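Local coordinates for protein ALDH21) (Physcomitrella patens subsp. patens, PDB 5MZ5) that oxidises succinic semialdehyde to succinate with NADP(+) as cofactor, as a member of the aldehyde dehydrogenase family, at residues Asn41-Ser46 / Ile227-Glu232; Val58-Thr63 / Asn351-Asp356; Ala102-Val107 / Ala202-Cys207; Gly360-Glu365 / Lys369-Trp374. One frame throughout, in Å; residues are numbered along the deposited sequence.

Overall arrangement
Contacts 1 and 3 lie side by side, their centres about 13 Å apart, around helix 219-229: contact 1 joins a β-hairpin to its end, and contact 3 packs helix 97-113, which also touches it, on helix 193-205. Contacts 2 and 4, about 16 Å apart between centres, share the loop that runs from helix 333-345 to helix 365-380 and meet where Lys61 and Pro352 touch Pro361. Chemistry follows place. Contact 3 is buried and wholly apolar; contact 1, also largely buried, turns on one histidine-to-carbonyl bond; contact 2 is a surface stack of amide and ring; contact 4 runs from an apolar pair inside to a long ion pair outside.

Contact 1: residues Asn41-Ser46 / Ile227-Glu232; sequences NIFLAS and ILHKIE
His229 meets the 41-46 segment at two points: its ring nitrogen ND1 gives a hydrogen bond to the backbone O of Ser46, and its CB rests against the Phe43 ring. The ND1 to O distance is 2.8 Å. The donor lies in the plane of the Ser46 carbonyl, with a C=O...N angle of 157°, while the oxygen sits at the imidazole edge, tilted modestly from the ring plane. Phe43 comes in at about a right angle to the histidine side chain, its CE1 3.8 Å from His229 CB. The imidazole reaches the carbonyl because CG of His229 is turned anti to the backbone N (chi1 166°). What presents the carbonyl is the hairpin between strands 38-44 and 47-49: Ala45 and Ser46 both have positive phi, the pattern of a type I' turn. Ser46 is fixed further through its OG, bonded to Gly237 N, and through backbone pairing with Phe239, while Phe43 pairs with Ile241, so the hairpin runs beside strand 239-241 at the edge of the Rossmann sheet. Pro48 touches both Phe43 and His229. An alanine in place of His229 would probably leave the Ser46 carbonyl without this donor and the turn without its polar tie to the helix. Since ND1 donates, it must carry a proton, and the bond therefore ties the imidazole's rotation to a main-chain oxygen, joining the N-terminal hairpin to the end of helix 219-229 by one polar bond and one apolar touch.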
loop_
_atom_site.group_PDB
_atom_site.type_symbol
_atom_site.label_atom_id
_atom_site.label_comp_id
_atom_site.label_asym_id
_atom_site.label_seq_id
_atom_site.Cartn_x
_atom_site.Cartn_y
_atom_site.Cartn_z
ATOM N N ASN A 41 -21.115 -35.916 -13.732
ATOM C CA ASN A 41 -21.005 -35.203 -14.985
ATOM C C ASN A 41 -19.712 -34.418 -14.951
ATOM O O ASN A 41 -19.200 -34.101 -13.876
ATOM C CB ASN A 41 -22.158 -34.208 -15.149
ATOM C CG ASN A 41 -23.505 -34.821 -15.373
ATOM O OD1 ASN A 41 -24.452 -34.534 -14.644
ATOM N ND2 ASN A 41 -23.651 -35.590 -16.437
ATOM N N ILE A 42 -19.191 -34.098 -16.131
ATOM C CA ILE A 42 -18.029 -33.237 -16.283
ATOM C C ILE A 42 -18.566 -31.910 -16.789
ATOM O O ILE A 42 -19.725 -31.848 -17.223
ATOM C CB ILE A 42 -16.870 -33.847 -17.118
ATOM C CG1 ILE A 42 -17.305 -34.193 -18.559
ATOM C CG2 ILE A 42 -16.319 -35.068 -16.387
ATOM C CD1 ILE A 42 -16.162 -34.541 -19.555
ATOM N N PHE A 43 -17.770 -30.845 -16.687
ATOM C CA PHE A 43 -18.259 -29.538 -17.068
ATOM C C PHE A 43 -17.540 -28.999 -18.268
ATOM O O PHE A 43 -16.333 -28.825 -18.251
ATOM C CB PHE A 43 -18.248 -28.583 -15.851
ATOM C CG PHE A 43 -19.272 -29.047 -14.833
ATOM C CD1 PHE A 43 -20.600 -28.636 -14.921
ATOM C CD2 PHE A 43 -18.931 -29.981 -13.853
ATOM C CE1 PHE A 43 -21.560 -29.124 -14.025
ATOM C CE2 PHE A 43 -19.894 -30.483 -12.981
ATOM C CZ PHE A 43 -21.205 -30.057 -13.080
ATOM N N LEU A 44 -18.303 -28.788 -19.338
ATOM C CA LEU A 44 -17.812 -28.299 -20.615
ATOM C C LEU A 44 -18.530 -27.006 -20.937
ATOM O O LEU A 44 -19.745 -27.015 -21.173
ATOM C CB LEU A 44 -18.023 -29.369 -21.705
ATOM C CG LEU A 44 -17.723 -28.987 -23.164
ATOM C CD1 LEU A 44 -16.281 -28.584 -23.343
ATOM C CD2 LEU A 44 -18.017 -30.150 -24.097
ATOM N N ALA A 45 -17.772 -25.882 -20.922
ATOM C CA ALA A 45 -18.276 -24.531 -21.183
ATOM C C ALA A 45 -19.498 -24.231 -20.275
ATOM O O ALA A 45 -20.565 -23.838 -20.770
ATOM C CB ALA A 45 -18.629 -24.379 -22.661
ATOM N N SER A 46 -19.318 -24.490 -18.940
ATOM C CA SER A 46 -20.271 -24.286 -17.827
ATOM C C SER A 46 -21.416 -25.299 -17.733
ATOM O O SER A 46 -22.264 -25.185 -16.839
ATOM C CB SER A 46 -20.859 -22.873 -17.858
ATOM O OG SER A 46 -19.884 -21.888 -18.149
ATOM N N ILE A 227 -21.785 -26.649 -8.365
ATOM C CA ILE A 227 -22.077 -25.402 -7.664
ATOM C C ILE A 227 -22.001 -24.229 -8.664
ATOM O O ILE A 227 -22.949 -23.469 -8.770
ATOM C CB ILE A 227 -21.119 -25.227 -6.450
ATOM C CG1 ILE A 227 -21.422 -26.276 -5.353
ATOM C CG2 ILE A 227 -21.141 -23.779 -5.913
ATOM C CD1 ILE A 227 -20.319 -26.499 -4.328
ATOM N N LEU A 228 -20.905 -24.145 -9.436
ATOM C CA LEU A 228 -20.663 -23.081 -10.402
ATOM C C LEU A 228 -21.680 -23.026 -11.519
ATOM O O LEU A 228 -22.062 -21.938 -11.931
ATOM C CB LEU A 228 -19.229 -23.169 -10.965
ATOM C CG LEU A 228 -18.092 -22.827 -10.011
ATOM C CD1 LEU A 228 -16.768 -23.025 -10.693
ATOM C CD2 LEU A 228 -18.219 -21.401 -9.473
ATOM N N HIS A 229 -22.139 -24.201 -11.985
ATOM C CA HIS A 229 -23.139 -24.358 -13.037
ATOM C C HIS A 229 -24.467 -23.662 -12.700
ATOM O O HIS A 229 -25.103 -23.118 -13.589
ATOM C CB HIS A 229 -23.354 -25.864 -13.335
ATOM C CG HIS A 229 -24.571 -26.153 -14.158
ATOM N ND1 HIS A 229 -24.687 -25.701 -15.476
ATOM C CD2 HIS A 229 -25.714 -26.793 -13.816
ATOM C CE1 HIS A 229 -25.886 -26.085 -15.884
ATOM N NE2 HIS A 229 -26.539 -26.750 -14.926
ATOM N N LYS A 230 -24.875 -23.669 -11.420
ATOM C CA LYS A 230 -26.122 -23.065 -10.945
ATOM C C LYS A 230 -26.011 -21.547 -10.711
ATOM O O LYS A 230 -27.012 -20.924 -10.365
ATOM C CB LYS A 230 -26.594 -23.773 -9.652
ATOM C CG LYS A 230 -26.929 -25.265 -9.822
ATOM C CD LYS A 230 -27.208 -25.975 -8.464
ATOM C CE LYS A 230 -25.973 -26.270 -7.624
ATOM N NZ LYS A 230 -26.254 -27.174 -6.475
ATOM N N ILE A 231 -24.815 -20.942 -10.903
ATOM C CA ILE A 231 -24.629 -19.506 -10.656
ATOM C C ILE A 231 -24.797 -18.699 -11.959
ATOM O O ILE A 231 -23.925 -18.703 -12.832
ATOM C CB ILE A 231 -23.314 -19.201 -9.881
ATOM C CG1 ILE A 231 -23.297 -19.961 -8.530
ATOM C CG2 ILE A 231 -23.133 -17.682 -9.679
ATOM C CD1 ILE A 231 -21.945 -20.032 -7.839
ATOM N N GLU A 232 -25.936 -17.989 -12.043
ATOM C CA GLU A 232 -26.386 -17.175 -13.175
ATOM C C GLU A 232 -25.460 -15.997 -13.506
ATOM O O GLU A 232 -25.319 -15.679 -14.686
ATOM C CB GLU A 232 -27.846 -16.709 -12.982
ATOM C CG GLU A 232 -28.111 -15.919 -11.699
ATOM C CD GLU A 232 -28.591 -16.696 -10.480
ATOM O OE1 GLU A 232 -27.914 -17.666 -10.064
ATOM O OE2 GLU A 232 -29.633 -16.297 -9.913
#

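Contact 2: residues Val58-Thr63 / Asn351-Asp356; sequences VTNKYT and NPFEED
Tyr62 and Asn351 form an amide-on-ring stack at the protein surface, where the chain beyond strand 55-59 meets a type I β-turn, Asn351 to Glu354, in the loop before helix 365-380. Both sides are shaped by Asx turns, made by Asn60 and Asn351. The Asn351 carboxamide is stacked on the Tyr62 ring, the two planes nearly parallel (10° apart), with Asn351 CG 3.5 Å from Tyr62 CE2. Over the same ring Asn351 CA makes a CH-pi contact, 3.8 Å from the centroid and 17° off the normal. The neighbouring proline extends the apolar surface: Pro352 CD comes to 3.6 Å from Tyr62 CG. Tyr62 is swung over the turn because its CG stands anti to the backbone N (chi1 178°). On the other flank Asn60 and Phe353 approach from opposite directions; OD1 of Asn60 lies in the plane of the Phe353 ring, at its edge, and ND2 is 3.8 Å from CE2 of that ring. Helix 115-126 packs on Phe353 and Pro352 through Thr123. The amides also brace their own backbones. Asn351 OD1 accepts from Phe353 N, the donor standing well above the carbonyl plane. Asn60 OD1 is gripped twice: Tyr62 N bonds it at 3.0 Å within the carbonyl plane, and Thr63 N bonds it at 3.1 Å from above that plane.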
loop_
_atom_site.group_PDB
_atom_site.type_symbol
_atom_site.label_atom_id
_atom_site.label_comp_id
_atom_site.label_asym_id
_atom_site.label_seq_id
_atom_site.Cartn_x
_atom_site.Cartn_y
_atom_site.Cartn_z
ATOM N N VAL A 58 -13.362 -44.103 -10.246
ATOM C CA VAL A 58 -12.849 -43.444 -9.049
ATOM C C VAL A 58 -13.068 -44.391 -7.879
ATOM O O VAL A 58 -14.212 -44.740 -7.551
ATOM C CB VAL A 58 -13.389 -42.016 -8.785
ATOM C CG1 VAL A 58 -12.749 -41.413 -7.525
ATOM C CG2 VAL A 58 -13.157 -41.112 -9.995
ATOM N N THR A 59 -11.962 -44.817 -7.265
ATOM C CA THR A 59 -12.026 -45.775 -6.169
ATOM C C THR A 59 -12.034 -45.160 -4.789
ATOM O O THR A 59 -11.468 -44.093 -4.551
ATOM C CB THR A 59 -10.914 -46.840 -6.262
ATOM O OG1 THR A 59 -9.636 -46.257 -5.976
ATOM C CG2 THR A 59 -10.915 -47.608 -7.595
ATOM N N ASN A 60 -12.664 -45.891 -3.860
ATOM C CA ASN A 60 -12.658 -45.605 -2.441
ATOM C C ASN A 60 -11.228 -46.029 -2.059
ATOM O O ASN A 60 -10.830 -47.160 -2.330
ATOM C CB ASN A 60 -13.727 -46.452 -1.741
ATOM C CG ASN A 60 -13.796 -46.295 -0.238
ATOM O OD1 ASN A 60 -12.783 -46.288 0.476
ATOM N ND2 ASN A 60 -15.005 -46.263 0.282
ATOM N N LYS A 61 -10.431 -45.100 -1.535
ATOM C CA LYS A 61 -9.014 -45.368 -1.254
ATOM C C LYS A 61 -8.784 -46.293 -0.057
ATOM O O LYS A 61 -7.667 -46.819 0.100
ATOM C CB LYS A 61 -8.202 -44.057 -1.142
ATOM C CG LYS A 61 -8.226 -43.229 -2.429
ATOM C CD LYS A 61 -7.826 -44.004 -3.712
ATOM C CE LYS A 61 -7.817 -43.136 -4.961
ATOM N NZ LYS A 61 -9.174 -42.584 -5.291
ATOM N N TYR A 62 -9.842 -46.555 0.729
ATOM C CA TYR A 62 -9.767 -47.494 1.844
ATOM C C TYR A 62 -10.167 -48.913 1.410
ATOM O O TYR A 62 -9.409 -49.851 1.648
ATOM C CB TYR A 62 -10.636 -47.040 3.030
ATOM C CG TYR A 62 -10.617 -48.024 4.189
ATOM C CD1 TYR A 62 -9.422 -48.362 4.826
ATOM C CD2 TYR A 62 -11.795 -48.612 4.654
ATOM C CE1 TYR A 62 -9.395 -49.274 5.883
ATOM C CE2 TYR A 62 -11.782 -49.513 5.726
ATOM C CZ TYR A 62 -10.580 -49.832 6.343
ATOM O OH TYR A 62 -10.544 -50.705 7.409
ATOM N N THR A 63 -11.366 -49.064 0.800
ATOM C CA THR A 63 -11.937 -50.358 0.396
ATOM C C THR A 63 -11.481 -50.845 -0.972
ATOM O O THR A 63 -11.602 -52.038 -1.241
ATOM C CB THR A 63 -13.482 -50.308 0.450
ATOM O OG1 THR A 63 -13.981 -49.482 -0.613
ATOM C CG2 THR A 63 -14.027 -49.819 1.793
ATOM N N ASN A 351 -9.367 -47.202 9.145
ATOM C CA ASN A 351 -10.493 -46.746 8.339
ATOM C C ASN A 351 -10.639 -45.209 8.427
ATOM O O ASN A 351 -10.970 -44.697 9.498
ATOM C CB ASN A 351 -11.775 -47.460 8.790
ATOM C CG ASN A 351 -13.011 -47.131 7.992
ATOM O OD1 ASN A 351 -13.021 -46.263 7.116
ATOM N ND2 ASN A 351 -14.085 -47.844 8.282
ATOM N N PRO A 352 -10.391 -44.469 7.311
ATOM C CA PRO A 352 -10.464 -42.997 7.372
ATOM C C PRO A 352 -11.869 -42.458 7.670
ATOM O O PRO A 352 -11.995 -41.307 8.080
ATOM C CB PRO A 352 -9.914 -42.562 6.009
ATOM C CG PRO A 352 -10.220 -43.713 5.108
ATOM C CD PRO A 352 -9.982 -44.918 5.965
ATOM N N PHE A 353 -12.911 -43.311 7.520
ATOM C CA PHE A 353 -14.296 -42.946 7.831
ATOM C C PHE A 353 -14.595 -42.956 9.336
ATOM O O PHE A 353 -15.626 -42.415 9.752
ATOM C CB PHE A 353 -15.293 -43.807 7.048
ATOM C CG PHE A 353 -15.270 -43.531 5.564
ATOM C CD1 PHE A 353 -15.976 -42.455 5.028
ATOM C CD2 PHE A 353 -14.535 -44.345 4.698
ATOM C CE1 PHE A 353 -15.961 -42.205 3.649
ATOM C CE2 PHE A 353 -14.517 -44.093 3.318
ATOM C CZ PHE A 353 -15.240 -43.030 2.806
ATOM N N GLU A 354 -13.682 -43.546 10.151
ATOM C CA GLU A 354 -13.814 -43.556 11.616
ATOM C C GLU A 354 -13.446 -42.170 12.124
ATOM O O GLU A 354 -12.492 -41.574 11.631
ATOM C CB GLU A 354 -12.897 -44.601 12.291
ATOM C CG GLU A 354 -13.133 -46.059 11.912
ATOM C CD GLU A 354 -14.398 -46.757 12.383
ATOM O OE1 GLU A 354 -15.210 -46.137 13.110
ATOM O OE2 GLU A 354 -14.569 -47.943 12.020
ATOM N N GLU A 355 -14.227 -41.655 13.083
ATOM C CA GLU A 355 -14.037 -40.361 13.700
ATOM C C GLU A 355 -12.721 -40.241 14.450
ATOM O O GLU A 355 -12.151 -39.154 14.467
ATOM C CB GLU A 355 -15.208 -40.040 14.636
ATOM C CG GLU A 355 -16.570 -39.970 13.946
ATOM C CD GLU A 355 -16.746 -38.843 12.944
ATOM O OE1 GLU A 355 -16.134 -37.772 13.144
ATOM O OE2 GLU A 355 -17.507 -39.022 11.965
ATOM N N ASP A 356 -12.218 -41.337 15.060
ATOM C CA ASP A 356 -10.971 -41.289 15.833
ATOM C C ASP A 356 -9.703 -41.713 15.031
ATOM O O ASP A 356 -8.621 -41.738 15.613
ATOM C CB ASP A 356 -11.110 -42.090 17.138
ATOM C CG ASP A 356 -11.430 -43.564 16.963
ATOM O OD1 ASP A 356 -11.696 -43.988 15.810
ATOM O OD2 ASP A 356 -11.480 -44.282 17.982
#

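Contact 3: residues Ala102-Val107 / Ala202-Cys207; sequences AVLEKV and AIAVGC
Leu104 and Ile203 carry an apolar interface between helix 97-113 and the end of helix 193-205, and all four residues that touch are buried. The two side chains slide past each other in opposite directions. The CG2 methyl of Ile203 is the hub: it sits 3.7 Å from Leu104 CG and 3.8 Å from Val103 CG1, wedged between neighbours one residue apart on the facing helix. CG2 projects this way because it lies anti to the Ile203 backbone N, with CG1 turned beside that N (chi1 -64°). The two methyls of Leu104 divide the work, CD2 packing on Ile203 and CD1 lying over Ala204, 3.7 Å from its CA and 3.9 Å from its CB. A small side chain at Ala204 lets that methyl come close to the backbone. With an alanine in place of Leu104, the methyls over Ala204 and Ile203 would be gone, probably opening a gap between the helices that Val103 alone could not fill. Beyond the interface, Phe144 of helix 130-151 packs on Leu104 and Leu228 of helix 219-229 on Ile203.

Backbone hydrogen bonds close the second helix. Cys207 N reaches Ala202 O at 2.8 Å in a Schellman motif with Gly206, of positive phi, at C-prime. Helix 193-205 is the connection of a β-α-β crossover, from strand 182-185 to strand 209-212, in the Rossmann-type cofactor domain of aldehyde dehydrogenases.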
loop_
_atom_site.group_PDB
_atom_site.type_symbol
_atom_site.label_atom_id
_atom_site.label_comp_id
_atom_site.label_asym_id
_atom_site.label_seq_id
_atom_site.Cartn_x
_atom_site.Cartn_y
_atom_site.Cartn_z
ATOM N N ALA A 102 -20.511 -11.894 -5.746
ATOM C CA ALA A 102 -21.748 -12.665 -5.629
ATOM C C ALA A 102 -21.538 -14.137 -6.022
ATOM O O ALA A 102 -22.080 -15.012 -5.347
ATOM C CB ALA A 102 -22.873 -12.031 -6.455
ATOM N N VAL A 103 -20.723 -14.410 -7.073
ATOM C CA VAL A 103 -20.402 -15.785 -7.504
ATOM C C VAL A 103 -19.698 -16.509 -6.335
ATOM O O VAL A 103 -20.122 -17.596 -5.930
ATOM C CB VAL A 103 -19.520 -15.853 -8.795
ATOM C CG1 VAL A 103 -19.115 -17.296 -9.120
ATOM C CG2 VAL A 103 -20.205 -15.195 -9.991
ATOM N N LEU A 104 -18.631 -15.885 -5.805
ATOM C CA LEU A 104 -17.816 -16.445 -4.728
ATOM C C LEU A 104 -18.595 -16.653 -3.430
ATOM O O LEU A 104 -18.376 -17.650 -2.748
ATOM C CB LEU A 104 -16.546 -15.590 -4.517
ATOM C CG LEU A 104 -15.597 -15.536 -5.704
ATOM C CD1 LEU A 104 -14.755 -14.304 -5.691
ATOM C CD2 LEU A 104 -14.751 -16.812 -5.809
ATOM N N GLU A 105 -19.530 -15.741 -3.116
ATOM C CA GLU A 105 -20.374 -15.846 -1.925
ATOM C C GLU A 105 -21.390 -16.975 -2.073
ATOM O O GLU A 105 -21.730 -17.623 -1.077
ATOM C CB GLU A 105 -21.083 -14.517 -1.616
ATOM C CG GLU A 105 -20.133 -13.446 -1.112
ATOM C CD GLU A 105 -20.797 -12.126 -0.768
ATOM O OE1 GLU A 105 -21.667 -11.655 -1.537
ATOM O OE2 GLU A 105 -20.427 -11.551 0.277
ATOM N N LYS A 106 -21.870 -17.206 -3.311
ATOM C CA LYS A 106 -22.802 -18.290 -3.608
ATOM C C LYS A 106 -22.094 -19.645 -3.479
ATOM O O LYS A 106 -22.708 -20.602 -3.038
ATOM C CB LYS A 106 -23.460 -18.111 -4.987
ATOM C CG LYS A 106 -24.589 -17.098 -4.967
ATOM C CD LYS A 106 -25.160 -16.873 -6.364
ATOM C CE LYS A 106 -26.232 -15.808 -6.350
ATOM N NZ LYS A 106 -27.139 -15.914 -7.525
ATOM N N VAL A 107 -20.783 -19.703 -3.815
ATOM C CA VAL A 107 -19.967 -20.912 -3.660
ATOM C C VAL A 107 -19.812 -21.197 -2.142
ATOM O O VAL A 107 -20.020 -22.330 -1.724
ATOM C CB VAL A 107 -18.584 -20.819 -4.389
ATOM C CG1 VAL A 107 -17.720 -22.049 -4.108
ATOM C CG2 VAL A 107 -18.767 -20.632 -5.885
ATOM N N ALA A 202 -9.216 -16.897 -9.736
ATOM C CA ALA A 202 -9.603 -16.713 -11.146
ATOM C C ALA A 202 -10.957 -16.006 -11.257
ATOM O O ALA A 202 -11.102 -15.076 -12.045
ATOM C CB ALA A 202 -9.641 -18.045 -11.868
ATOM N N ILE A 203 -11.922 -16.418 -10.433
ATOM C CA ILE A 203 -13.252 -15.808 -10.359
ATOM C C ILE A 203 -13.153 -14.387 -9.717
ATOM O O ILE A 203 -13.749 -13.460 -10.242
ATOM C CB ILE A 203 -14.268 -16.733 -9.632
ATOM C CG1 ILE A 203 -14.483 -18.039 -10.436
ATOM C CG2 ILE A 203 -15.604 -16.003 -9.381
ATOM C CD1 ILE A 203 -15.146 -19.193 -9.665
ATOM N N ALA A 204 -12.344 -14.223 -8.650
ATOM C CA ALA A 204 -12.158 -12.936 -7.970
ATOM C C ALA A 204 -11.603 -11.847 -8.905
ATOM O O ALA A 204 -11.928 -10.669 -8.749
ATOM C CB ALA A 204 -11.250 -13.110 -6.750
ATOM N N VAL A 205 -10.791 -12.259 -9.888
ATOM C CA VAL A 205 -10.157 -11.411 -10.879
ATOM C C VAL A 205 -11.016 -11.236 -12.158
ATOM O O VAL A 205 -11.046 -10.150 -12.726
ATOM C CB VAL A 205 -8.734 -11.953 -11.160
ATOM C CG1 VAL A 205 -8.226 -11.584 -12.548
ATOM C CG2 VAL A 205 -7.767 -11.497 -10.073
ATOM N N GLY A 206 -11.702 -12.289 -12.575
ATOM C CA GLY A 206 -12.512 -12.279 -13.784
ATOM C C GLY A 206 -11.804 -12.943 -14.954
ATOM O O GLY A 206 -11.859 -12.438 -16.081
ATOM N N CYS A 207 -11.133 -14.080 -14.689
ATOM C CA CYS A 207 -10.444 -14.907 -15.691
ATOM C C CYS A 207 -11.270 -16.149 -15.979
ATOM O O CYS A 207 -11.533 -16.897 -15.042
ATOM C CB CYS A 207 -9.061 -15.334 -15.203
ATOM S SG CYS A 207 -7.779 -14.077 -15.343
#

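Contact 4: residues Gly360-Glu365 / Lys369-Trp374; sequences GPMISE and KGIEDW
Glu365, the first residue of helix 365-380, and Lys369, one turn further on, lie beside each other at the start of the helix, while Met362, just ahead of it, reaches across to Ile371. Ser364 is the N-cap, its OG bonded to Ala367 N. The Glu365 and Lys369 side chains run at a slant to each other. Glu365 goes out extended, its CG anti to the backbone N (chi1 -167°), and Lys369 is also stretched beyond CG, which brings the hydrocarbon end of the lysine beside the carboxylate: CE lies 3.6 Å from Glu365 OE1. The charged NZ is 4.0 Å from that same oxygen, a long salt bridge at an exposed position. Its pull is probably modest, and Glu365 OE1 has a second long, weak ion pair with Arg391. Nearer the backbone, Lys369 CG passes 3.3 Å from Glu365 O, the oxygen that takes the helical bond from Lys369 N.

On the buried side, the methionine and isoleucine side chains cross at about a right angle. Bends at chi2 and chi3 curl Met362 so that its sulfur, rather than its CE methyl, meets the helix. Ile396 of strand 395-402 packs on Ile371 as well, and Met362 is joined through its backbone to Ala394, so loop, helix and strand come together here. The Met362 side chain is about 7 Å from that of Trp188, which binds NADP(+). The apolar touch itself is methyl against sulfur, Ile371 CD1 standing 3.7 Å from Met362 SD and 4.0 Å from its CG.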
loop_
_atom_site.group_PDB
_atom_site.type_symbol
_atom_site.label_atom_id
_atom_site.label_comp_id
_atom_site.label_asym_id
_atom_site.label_seq_id
_atom_site.Cartn_x
_atom_site.Cartn_y
_atom_site.Cartn_z
ATOM N N GLY A 360 -4.878 -42.373 7.780
ATOM C CA GLY A 360 -5.548 -43.179 6.769
ATOM C C GLY A 360 -4.550 -43.896 5.862
ATOM O O GLY A 360 -3.335 -43.873 6.118
ATOM N N PRO A 361 -5.006 -44.555 4.774
ATOM C CA PRO A 361 -4.033 -45.239 3.899
ATOM C C PRO A 361 -3.322 -44.262 2.966
ATOM O O PRO A 361 -3.727 -43.102 2.860
ATOM C CB PRO A 361 -4.898 -46.220 3.120
ATOM C CG PRO A 361 -6.253 -45.556 3.053
ATOM C CD PRO A 361 -6.396 -44.722 4.289
ATOM N N MET A 362 -2.278 -44.728 2.269
ATOM C CA MET A 362 -1.611 -43.902 1.267
ATOM C C MET A 362 -2.519 -43.922 0.014
ATOM O O MET A 362 -3.446 -44.745 -0.055
ATOM C CB MET A 362 -0.165 -44.381 0.987
ATOM C CG MET A 362 0.778 -44.264 2.197
ATOM S SD MET A 362 1.176 -42.564 2.745
ATOM C CE MET A 362 -0.044 -42.336 4.102
ATOM N N ILE A 363 -2.301 -42.986 -0.938
ATOM C CA ILE A 363 -3.137 -42.847 -2.138
ATOM C C ILE A 363 -3.242 -44.158 -2.947
ATOM O O ILE A 363 -4.277 -44.408 -3.570
ATOM C CB ILE A 363 -2.714 -41.628 -3.003
ATOM C CG1 ILE A 363 -3.846 -41.179 -3.977
ATOM C CG2 ILE A 363 -1.370 -41.861 -3.733
ATOM C CD1 ILE A 363 -5.140 -40.615 -3.326
ATOM N N SER A 364 -2.200 -44.999 -2.888
ATOM C CA SER A 364 -2.140 -46.293 -3.566
ATOM C C SER A 364 -1.167 -47.221 -2.848
ATOM O O SER A 364 -0.325 -46.755 -2.071
ATOM C CB SER A 364 -1.720 -46.117 -5.029
ATOM O OG SER A 364 -0.371 -45.692 -5.146
ATOM N N GLU A 365 -1.270 -48.533 -3.137
ATOM C CA GLU A 365 -0.383 -49.556 -2.592
ATOM C C GLU A 365 1.052 -49.343 -3.121
ATOM O O GLU A 365 2.012 -49.551 -2.380
ATOM C CB GLU A 365 -0.917 -50.958 -2.923
ATOM C CG GLU A 365 -0.241 -52.074 -2.141
ATOM C CD GLU A 365 -0.871 -53.452 -2.234
ATOM O OE1 GLU A 365 -0.116 -54.425 -2.455
ATOM O OE2 GLU A 365 -2.102 -53.570 -2.041
ATOM N N LYS A 369 4.435 -48.923 -1.092
ATOM C CA LYS A 369 5.600 -49.770 -1.395
ATOM C C LYS A 369 6.862 -48.924 -1.583
ATOM O O LYS A 369 7.918 -49.311 -1.087
ATOM C CB LYS A 369 5.356 -50.654 -2.637
ATOM C CG LYS A 369 4.437 -51.842 -2.405
ATOM C CD LYS A 369 4.211 -52.591 -3.711
ATOM C CE LYS A 369 3.202 -53.707 -3.582
ATOM N NZ LYS A 369 3.097 -54.511 -4.832
ATOM N N GLY A 370 6.720 -47.779 -2.265
ATOM C CA GLY A 370 7.790 -46.814 -2.506
ATOM C C GLY A 370 8.346 -46.247 -1.212
ATOM O O GLY A 370 9.566 -46.179 -1.040
ATOM N N ILE A 371 7.447 -45.861 -0.279
ATOM C CA ILE A 371 7.801 -45.326 1.051
ATOM C C ILE A 371 8.534 -46.417 1.869
ATOM O O ILE A 371 9.599 -46.158 2.423
ATOM C CB ILE A 371 6.553 -44.750 1.779
ATOM C CG1 ILE A 371 6.019 -43.503 1.050
ATOM C CG2 ILE A 371 6.869 -44.439 3.247
ATOM C CD1 ILE A 371 4.488 -43.265 1.183
ATOM N N GLU A 372 7.971 -47.641 1.895
ATOM C CA GLU A 372 8.541 -48.817 2.553
ATOM C C GLU A 372 9.982 -49.100 2.042
ATOM O O GLU A 372 10.867 -49.401 2.852
ATOM C CB GLU A 372 7.631 -50.041 2.309
ATOM C CG GLU A 372 8.009 -51.274 3.118
ATOM C CD GLU A 372 7.396 -52.584 2.660
ATOM O OE1 GLU A 372 6.816 -52.633 1.551
ATOM O OE2 GLU A 372 7.508 -53.574 3.415
ATOM N N ASP A 373 10.206 -48.982 0.708
ATOM C CA ASP A 373 11.523 -49.192 0.095
ATOM C C ASP A 373 12.525 -48.157 0.613
ATOM O O ASP A 373 13.653 -48.510 0.965
ATOM C CB ASP A 373 11.443 -49.103 -1.448
ATOM C CG ASP A 373 10.695 -50.208 -2.170
ATOM O OD1 ASP A 373 10.504 -51.299 -1.568
ATOM O OD2 ASP A 373 10.299 -49.986 -3.345
ATOM N N TRP A 374 12.106 -46.873 0.659
ATOM C CA TRP A 374 12.950 -45.783 1.141
ATOM C C TRP A 374 13.263 -45.919 2.619
ATOM O O TRP A 374 14.376 -45.600 3.018
ATOM C CB TRP A 374 12.370 -44.409 0.782
ATOM C CG TRP A 374 12.526 -44.059 -0.671
ATOM C CD1 TRP A 374 12.946 -44.882 -1.680
ATOM C CD2 TRP A 374 12.253 -42.792 -1.275
ATOM N NE1 TRP A 374 12.950 -44.204 -2.874
ATOM C CE2 TRP A 374 12.525 -42.918 -2.658
ATOM C CE3 TRP A 374 11.775 -41.557 -0.786
ATOM C CZ2 TRP A 374 12.389 -41.848 -3.547
ATOM C CZ3 TRP A 374 11.621 -40.505 -1.675
ATOM C CH2 TRP A 374 11.905 -40.662 -3.040
#